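Local coordinates for protein paraflagellar rod component (Trypanosoma cruzi, PDB 6XYB) that is of unknown function but is kinetoplastid-specific, probably a paraflagellar rod component, and binds metal ions, four copies sharing a potassium ion in the crystal, at residues C[23-26]-C[27-31]; C[78-81]-C[82-86]; C[87-91]-C[92-96]. All coordinates share one frame; numbering follows the deposited sequence. Where two conformers were deposited one is given.

Contact 1: residues C[23-26]-C[27-31]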
loop_
_atom_site.group_PDB
_atom_site.type_symbol
_atom_site.label_atom_id
_atom_site.label_comp_id
_atom_site.label_asym_id
_atom_site.label_seq_id
_atom_site.Cartn_x
_atom_site.Cartn_y
_atom_site.Cartn_z
ATOM N N SER C 23 20.497 5.169 -3.393
ATOM C CA SER C 23 21.902 5.672 -3.464
ATOM C C SER C 23 22.600 5.493 -2.116
ATOM O O SER C 23 23.823 5.203 -2.109
ATOM C CB SER C 23 21.986 7.126 -3.910
ATOM O OG SER C 23 21.042 7.960 -3.234
ATOM N N ALA C 24 21.899 5.741 -1.019
ATOM C CA ALA C 24 22.449 5.780 0.347
ATOM C C ALA C 24 22.389 4.436 1.071
ATOM O O ALA C 24 22.721 4.401 2.274
ATOM C CB ALA C 24 21.714 6.816 1.134
ATOM N N LEU C 25 22.051 3.359 0.384
ATOM C CA LEU C 25 22.066 2.001 0.969
ATOM C C LEU C 25 23.529 1.563 1.128
ATOM O O LEU C 25 24.229 1.470 0.126
ATOM C CB LEU C 25 21.250 1.101 0.032
ATOM C CG LEU C 25 21.193 -0.368 0.417
ATOM C CD1 LEU C 25 20.616 -0.552 1.813
ATOM C CD2 LEU C 25 20.395 -1.186 -0.600
ATOM N N ARG C 26 23.965 1.283 2.359
ATOM C CA ARG C 26 25.347 0.883 2.598
ATOM C C ARG C 26 25.520 -0.640 2.541
ATOM O O ARG C 26 24.550 -1.387 2.821
ATOM C CB ARG C 26 25.853 1.500 3.903
ATOM C CG ARG C 26 25.323 0.831 5.145
ATOM C CD ARG C 26 25.901 1.415 6.375
ATOM N NE ARG C 26 25.288 0.739 7.506
ATOM C CZ ARG C 26 25.869 0.605 8.704
ATOM N NH1 ARG C 26 27.089 1.055 8.890
ATOM N NH2 ARG C 26 25.222 0.008 9.693
ATOM N N GLU C 27 26.742 -1.100 2.219
ATOM C CA GLU C 27 26.953 -2.562 2.061
ATOM C C GLU C 27 26.684 -3.256 3.408
ATOM O O GLU C 27 26.264 -4.424 3.420
ATOM C CB GLU C 27 28.316 -2.805 1.435
ATOM C CG GLU C 27 28.355 -4.177 0.761
ATOM C CD GLU C 27 29.510 -4.472 -0.183
ATOM O OE1 GLU C 27 30.200 -3.514 -0.571
ATOM O OE2 GLU C 27 29.716 -5.668 -0.533
ATOM N N GLU C 28 27.016 -2.598 4.515
ATOM C CA GLU C 28 26.826 -3.207 5.855
ATOM C C GLU C 28 25.339 -3.593 5.987
ATOM O O GLU C 28 25.042 -4.604 6.635
ATOM C CB GLU C 28 27.399 -2.248 6.914
ATOM C CG GLU C 28 28.928 -1.990 6.825
ATOM C CD GLU C 28 29.394 -0.946 5.809
ATOM O OE1 GLU C 28 28.587 -0.495 4.972
ATOM O OE2 GLU C 28 30.546 -0.487 5.856
ATOM N N THR C 29 24.411 -2.765 5.455
ATOM C CA THR C 29 22.973 -3.013 5.616
ATOM C C THR C 29 22.555 -4.213 4.745
ATOM O O THR C 29 21.740 -5.065 5.193
ATOM C CB THR C 29 22.196 -1.765 5.204
ATOM O OG1 THR C 29 22.539 -0.725 6.109
ATOM C CG2 THR C 29 20.709 -2.007 5.209
ATOM N N VAL C 30 23.119 -4.268 3.540
ATOM C CA VAL C 30 22.860 -5.367 2.588
ATOM C C VAL C 30 23.283 -6.668 3.293
ATOM O O VAL C 30 22.573 -7.672 3.232
ATOM C CB VAL C 30 23.578 -5.079 1.265
ATOM C CG1 VAL C 30 23.445 -6.268 0.322
ATOM C CG2 VAL C 30 23.059 -3.779 0.602
ATOM N N LYS C 31 24.483 -6.666 3.848
ATOM C CA LYS C 31 25.067 -7.863 4.515
ATOM C C LYS C 31 24.188 -8.284 5.700
ATOM O O LYS C 31 23.953 -9.469 5.870
ATOM C CB LYS C 31 26.512 -7.614 4.943
ATOM C CG LYS C 31 27.503 -7.582 3.787
ATOM C CD LYS C 31 27.426 -8.740 2.778
ATOM C CE LYS C 31 28.384 -8.589 1.616
ATOM N NZ LYS C 31 29.672 -8.037 2.072
HETATM O O HOH W 1 21.824 1.765 4.754
#
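Arg-26, the N-cap residue of helix 27-36, lays its side chain across those of Glu-28 and Thr-29 at about a right angle to each. Its CG sits between its own backbone N and carbonyl carbon (chi1 75°), and from there the chain runs straight to NE, bringing the guanidinium back over the first turn. Glu-28 CB lies over one face of that group, 3.7 Å from Arg-26 CZ, while Thr-29 OG1 lies at its edge and in its plane. The Glu-28 side chain is bent at chi2 (82°), which brings OE1 against the aliphatic part of the arginine, 3.5 Å from Arg-26 CG. OE1 stands well out of the guanidinium plane, 4.3 Å from Arg-26 NE, which makes this an attraction of charges rather than a salt bridge. The true ion-pair partner of Arg-26 is Glu-91, whose carboxylate is also hydrogen-bonded to Thr-29 OG1. The carbonyl O of Arg-26 takes two helix amides: Thr-29 N at 3.0 Å, from above the carbonyl plane, and Val-30 N at 3.3 Å, within it. A water links Arg-26 N to Thr-29 OG1. On the apolar side, Leu-25 CD1 meets Thr-29 CG2 at 3.7 Å, and Leu-25 CG meets Val-30 CG2 at 3.9 Å. Leu-25 and Val-30 both pack on Met-20 of strand 17-21 and Trp-63 of strand 62-66; the start of the helix is seated against the sheet through them and tied through Glu-91 to the turn just after helix 74-90.

Contact 2: residues C[78-81]-C[82-86]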
loop_
_atom_site.group_PDB
_atom_site.type_symbol
_atom_site.label_atom_id
_atom_site.label_comp_id
_atom_site.label_asym_id
_atom_site.label_seq_id
_atom_site.Cartn_x
_atom_site.Cartn_y
_atom_site.Cartn_z
ATOM N N SER C 78 5.003 -13.167 3.801
ATOM C CA SER C 78 4.779 -12.272 4.954
ATOM C C SER C 78 6.062 -12.243 5.787
ATOM O O SER C 78 6.455 -11.192 6.256
ATOM C CB SER C 78 3.589 -12.775 5.760
ATOM O OG SER C 78 2.372 -12.729 5.017
ATOM N N ALA C 79 6.641 -13.417 6.035
ATOM C CA ALA C 79 7.874 -13.491 6.835
ATOM C C ALA C 79 9.033 -12.722 6.167
ATOM O O ALA C 79 9.798 -12.078 6.848
ATOM C CB ALA C 79 8.256 -14.950 7.037
ATOM N N VAL C 80 9.212 -12.852 4.888
ATOM C CA VAL C 80 10.302 -12.113 4.176
ATOM C C VAL C 80 10.060 -10.615 4.339
ATOM O O VAL C 80 10.985 -9.832 4.650
ATOM C CB VAL C 80 10.333 -12.473 2.693
ATOM C CG1 VAL C 80 11.230 -11.528 1.928
ATOM C CG2 VAL C 80 10.763 -13.928 2.492
ATOM N N PHE C 81 8.834 -10.194 4.148
ATOM C CA PHE C 81 8.574 -8.725 4.257
ATOM C C PHE C 81 8.879 -8.269 5.687
ATOM O O PHE C 81 9.511 -7.197 5.858
ATOM C CB PHE C 81 7.112 -8.372 3.983
ATOM C CG PHE C 81 6.645 -8.759 2.602
ATOM C CD1 PHE C 81 7.496 -8.709 1.518
ATOM C CD2 PHE C 81 5.328 -9.132 2.372
ATOM C CE1 PHE C 81 7.033 -9.061 0.254
ATOM C CE2 PHE C 81 4.869 -9.459 1.109
ATOM C CZ PHE C 81 5.744 -9.490 0.058
ATOM N N LEU C 82 8.359 -8.990 6.712
ATOM C CA LEU C 82 8.638 -8.569 8.106
ATOM C C LEU C 82 10.141 -8.490 8.399
ATOM O O LEU C 82 10.612 -7.555 9.083
ATOM C CB LEU C 82 7.975 -9.517 9.120
ATOM C CG LEU C 82 6.737 -8.979 9.803
ATOM C CD1 LEU C 82 6.396 -9.834 11.015
ATOM C CD2 LEU C 82 6.842 -7.508 10.169
ATOM N N THR C 83 10.903 -9.480 7.946
ATOM C CA THR C 83 12.353 -9.509 8.291
ATOM C C THR C 83 13.060 -8.338 7.575
ATOM O O THR C 83 13.922 -7.734 8.179
ATOM C CB THR C 83 13.039 -10.871 8.069
ATOM O OG1 THR C 83 13.196 -11.160 6.674
ATOM C CG2 THR C 83 12.334 -12.035 8.737
ATOM N N ILE C 84 12.660 -8.010 6.342
ATOM C CA ILE C 84 13.221 -6.824 5.632
ATOM C C ILE C 84 12.889 -5.570 6.442
ATOM O O ILE C 84 13.761 -4.719 6.626
ATOM C CB ILE C 84 12.735 -6.737 4.173
ATOM C CG1 ILE C 84 13.223 -7.938 3.343
ATOM C CG2 ILE C 84 13.047 -5.349 3.581
ATOM C CD1 ILE C 84 12.506 -8.056 2.024
ATOM N N ILE C 85 11.623 -5.429 6.817
ATOM C CA ILE C 85 11.213 -4.169 7.521
ATOM C C ILE C 85 11.994 -4.074 8.838
ATOM O O ILE C 85 12.476 -3.012 9.189
ATOM C CB ILE C 85 9.704 -4.135 7.761
ATOM C CG1 ILE C 85 8.969 -4.061 6.412
ATOM C CG2 ILE C 85 9.308 -3.034 8.748
ATOM C CD1 ILE C 85 7.551 -4.546 6.451
ATOM N N GLU C 86 12.028 -5.152 9.593
ATOM C CA GLU C 86 12.674 -5.176 10.922
ATOM C C GLU C 86 14.169 -4.867 10.769
ATOM O O GLU C 86 14.737 -4.024 11.486
ATOM C CB GLU C 86 12.423 -6.538 11.594
ATOM C CG GLU C 86 11.042 -6.608 12.170
ATOM C CD GLU C 86 10.809 -7.722 13.142
ATOM O OE1 GLU C 86 11.665 -8.646 13.149
ATOM O OE2 GLU C 86 9.805 -7.608 13.919
#
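Residues 78-86 form a regular alpha-helical run in which Leu-82, Thr-83, Ile-84 and Ile-85 donate their amides to the carbonyls four residues back, the bond from Leu-82 N to Ser-78 O being 2.9 Å long and nearly straight (171°). The side chains follow this spiral. Val-80 and Ile-84, one turn apart, lie side by side and point the same way; Val-80 CG1 meets Ile-84 CD1 at 3.7 Å. In the conformer given, one of two, Thr-83 turns OG1 between its backbone N and carbonyl carbon (chi1 72°), which aims the hydroxyl back along the helix at Val-80 O, 3.3 Å away. There that carbonyl accepts twice, from Thr-83 OG1 and from Ile-84 N at 3.0 Å, both reaching it from the same face of its plane; the hydroxyl bond is not certain for the other conformer. Ile-85 folds CG1 back over Phe-81 O at 3.2 Å. Phe-81 itself carries its ring out to Ala-11 and Phe-13 of strand 6-13, and Ile-84 rests on Val-9 of the same strand, whereas Leu-82 and Ile-85 pack on Asn-6 of the second subunit. The chemistry is thus mainly apolar, with helix amides and carbonyls satisfying one another and, in one conformer, the threonine hydroxyl bonded to a main-chain oxygen; this helix can be buried between its own sheet and a neighbouring subunit, where Ser-78 bonds to Lys-112 and Glu-86 to the backbone N of Asn-6, both of the second subunit.

Contact 3: residues C[87-91]-C[92-96]. With K (potassium ion), chain F.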
loop_
_atom_site.group_PDB
_atom_site.type_symbol
_atom_site.label_atom_id
_atom_site.label_comp_id
_atom_site.label_asym_id
_atom_site.label_seq_id
_atom_site.Cartn_x
_atom_site.Cartn_y
_atom_site.Cartn_z
ATOM N N GLY C 87 14.770 -5.467 9.783
ATOM C CA GLY C 87 16.208 -5.274 9.598
ATOM C C GLY C 87 16.559 -3.850 9.200
ATOM O O GLY C 87 17.503 -3.243 9.723
ATOM N N LEU C 88 15.790 -3.299 8.265
ATOM C CA LEU C 88 15.986 -1.908 7.839
ATOM C C LEU C 88 15.648 -0.946 8.973
ATOM O O LEU C 88 16.343 0.111 9.037
ATOM C CB LEU C 88 15.204 -1.664 6.568
ATOM C CG LEU C 88 15.764 -2.337 5.329
ATOM C CD1 LEU C 88 14.775 -2.186 4.169
ATOM C CD2 LEU C 88 17.096 -1.730 4.983
ATOM N N GLU C 89 14.668 -1.250 9.834
ATOM C CA GLU C 89 14.294 -0.298 10.908
ATOM C C GLU C 89 15.541 -0.148 11.799
ATOM O O GLU C 89 15.894 0.999 12.133
ATOM C CB GLU C 89 13.020 -0.730 11.638
ATOM C CG GLU C 89 12.453 0.385 12.507
ATOM C CD GLU C 89 11.274 0.093 13.421
ATOM O OE1 GLU C 89 10.857 -1.102 13.598
ATOM O OE2 GLU C 89 10.743 1.098 13.944
ATOM N N GLY C 90 16.218 -1.252 12.128
ATOM C CA GLY C 90 17.411 -1.214 13.004
ATOM C C GLY C 90 18.547 -0.419 12.379
ATOM O O GLY C 90 19.381 0.118 13.140
ATOM N N GLU C 91 18.582 -0.351 11.040
ATOM C CA GLU C 91 19.596 0.387 10.249
ATOM C C GLU C 91 19.165 1.828 9.942
ATOM O O GLU C 91 19.879 2.445 9.181
ATOM C CB GLU C 91 19.837 -0.398 8.953
ATOM C CG GLU C 91 20.573 -1.695 9.232
ATOM C CD GLU C 91 22.063 -1.506 9.548
ATOM O OE1 GLU C 91 22.850 -1.004 8.675
ATOM O OE2 GLU C 91 22.438 -1.862 10.661
ATOM N N GLY C 92 18.059 2.312 10.507
ATOM C CA GLY C 92 17.643 3.717 10.454
ATOM C C GLY C 92 16.740 3.999 9.272
ATOM O O GLY C 92 16.592 5.172 8.914
ATOM N N TRP C 93 16.130 2.964 8.701
ATOM C CA TRP C 93 15.214 3.101 7.545
ATOM C C TRP C 93 13.783 2.759 8.008
ATOM O O TRP C 93 13.523 1.581 8.380
ATOM C CB TRP C 93 15.624 2.188 6.408
ATOM C CG TRP C 93 16.911 2.548 5.725
ATOM C CD1 TRP C 93 18.104 1.902 5.849
ATOM C CD2 TRP C 93 17.144 3.627 4.807
ATOM N NE1 TRP C 93 19.079 2.526 5.072
ATOM C CE2 TRP C 93 18.490 3.572 4.391
ATOM C CE3 TRP C 93 16.281 4.578 4.252
ATOM C CZ2 TRP C 93 19.026 4.498 3.497
ATOM C CZ3 TRP C 93 16.821 5.515 3.398
ATOM C CH2 TRP C 93 18.138 5.428 2.983
ATOM N N ASN C 94 12.911 3.743 7.840
ATOM C CA ASN C 94 11.538 3.722 8.388
ATOM C C ASN C 94 10.560 3.428 7.234
ATOM O O ASN C 94 10.669 4.033 6.194
ATOM C CB ASN C 94 11.164 5.016 9.111
ATOM C CG ASN C 94 12.047 5.287 10.312
ATOM O OD1 ASN C 94 12.693 6.322 10.398
ATOM N ND2 ASN C 94 12.197 4.309 11.182
ATOM N N LEU C 95 9.668 2.476 7.449
ATOM C CA LEU C 95 8.689 2.078 6.400
ATOM C C LEU C 95 7.651 3.164 6.258
ATOM O O LEU C 95 7.073 3.575 7.293
ATOM C CB LEU C 95 8.018 0.783 6.789
ATOM C CG LEU C 95 6.942 0.278 5.821
ATOM C CD1 LEU C 95 7.525 -0.102 4.494
ATOM C CD2 LEU C 95 6.197 -0.884 6.466
ATOM N N ARG C 96 7.464 3.621 5.021
ATOM C CA ARG C 96 6.522 4.696 4.722
ATOM C C ARG C 96 5.326 4.206 3.907
ATOM O O ARG C 96 4.222 4.739 4.111
ATOM C CB ARG C 96 7.210 5.834 3.975
ATOM C CG ARG C 96 8.345 6.446 4.784
ATOM C CD ARG C 96 7.916 7.137 6.059
ATOM N NE ARG C 96 7.269 8.266 5.482
ATOM C CZ ARG C 96 7.762 9.488 5.327
ATOM N NH1 ARG C 96 8.944 9.850 5.803
ATOM N NH2 ARG C 96 7.032 10.350 4.645
HETATM K K K F . 1.817 4.717 5.264
HETATM O O HOH W 2 4.142 4.551 7.668
#
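Leu-88 and Trp-93 meet around a Schellman motif that ends helix 74-90 and turns the chain into strand 93-103. Gly-92, with positive phi (91°), is its C-prime residue: Trp-93 N bonds to Leu-88 O at 2.9 Å and Gly-92 N to Glu-89 O at 3.0 Å, each amide coming from above the carbonyl plane. Leu-88 holds CG beside its backbone N (chi1 -71°), as does Trp-93 (chi1 -69°). The two side chains cross obliquely, Leu-88 CD2 lying 3.9 Å from Trp-93 CD1, and the CB atoms also touch. The leucine reaches on to Leu-7 and Val-9 of strand 6-13, while the indole makes a cation-pi contact with Arg-117. Glu-89 extends fully; its CG passes Asn-94 ND2 at 4.1 Å in the Asn-94 conformer given, and its carboxylate is bonded to Asn-6 of the second subunit. Glu-89 CA also makes a C-H...O contact with Trp-93 O, the two atoms 3.2 Å apart. Glu-91 is bent at chi2, and its carboxylate is held by Arg-26 and Thr-29 at the start of helix 27-36. Farther along the strand, Leu-95 O accepts from a water and from Arg-96 of the second subunit. The Arg-96 carbonyl of each of the three other subunits also binds the potassium ion, which lies 2.7 Å from Arg-96 O of this chain.

How the contacts relate
Along the chain, contact 1 comes first, then contacts 2 and 3 in direct succession on helix 74-90, the last running on into edge strand 93-103. Centres of contacts 1 and 3 are about 12 Å apart, those of 2 and 3 about 11 Å, and those of 1 and 2 about 17 Å. Contact 3 touches both others: Glu-91 reaches the start of helix 27-36, and Leu-95 packs on Ile-85 through their methyl groups. Contacts 1 and 2 do not touch. The two helices are thus joined at one end beside the antiparallel sheet. Contacts 2 and 3 also meet the second subunit, and contact 3 reaches the potassium ion shared by all four chains.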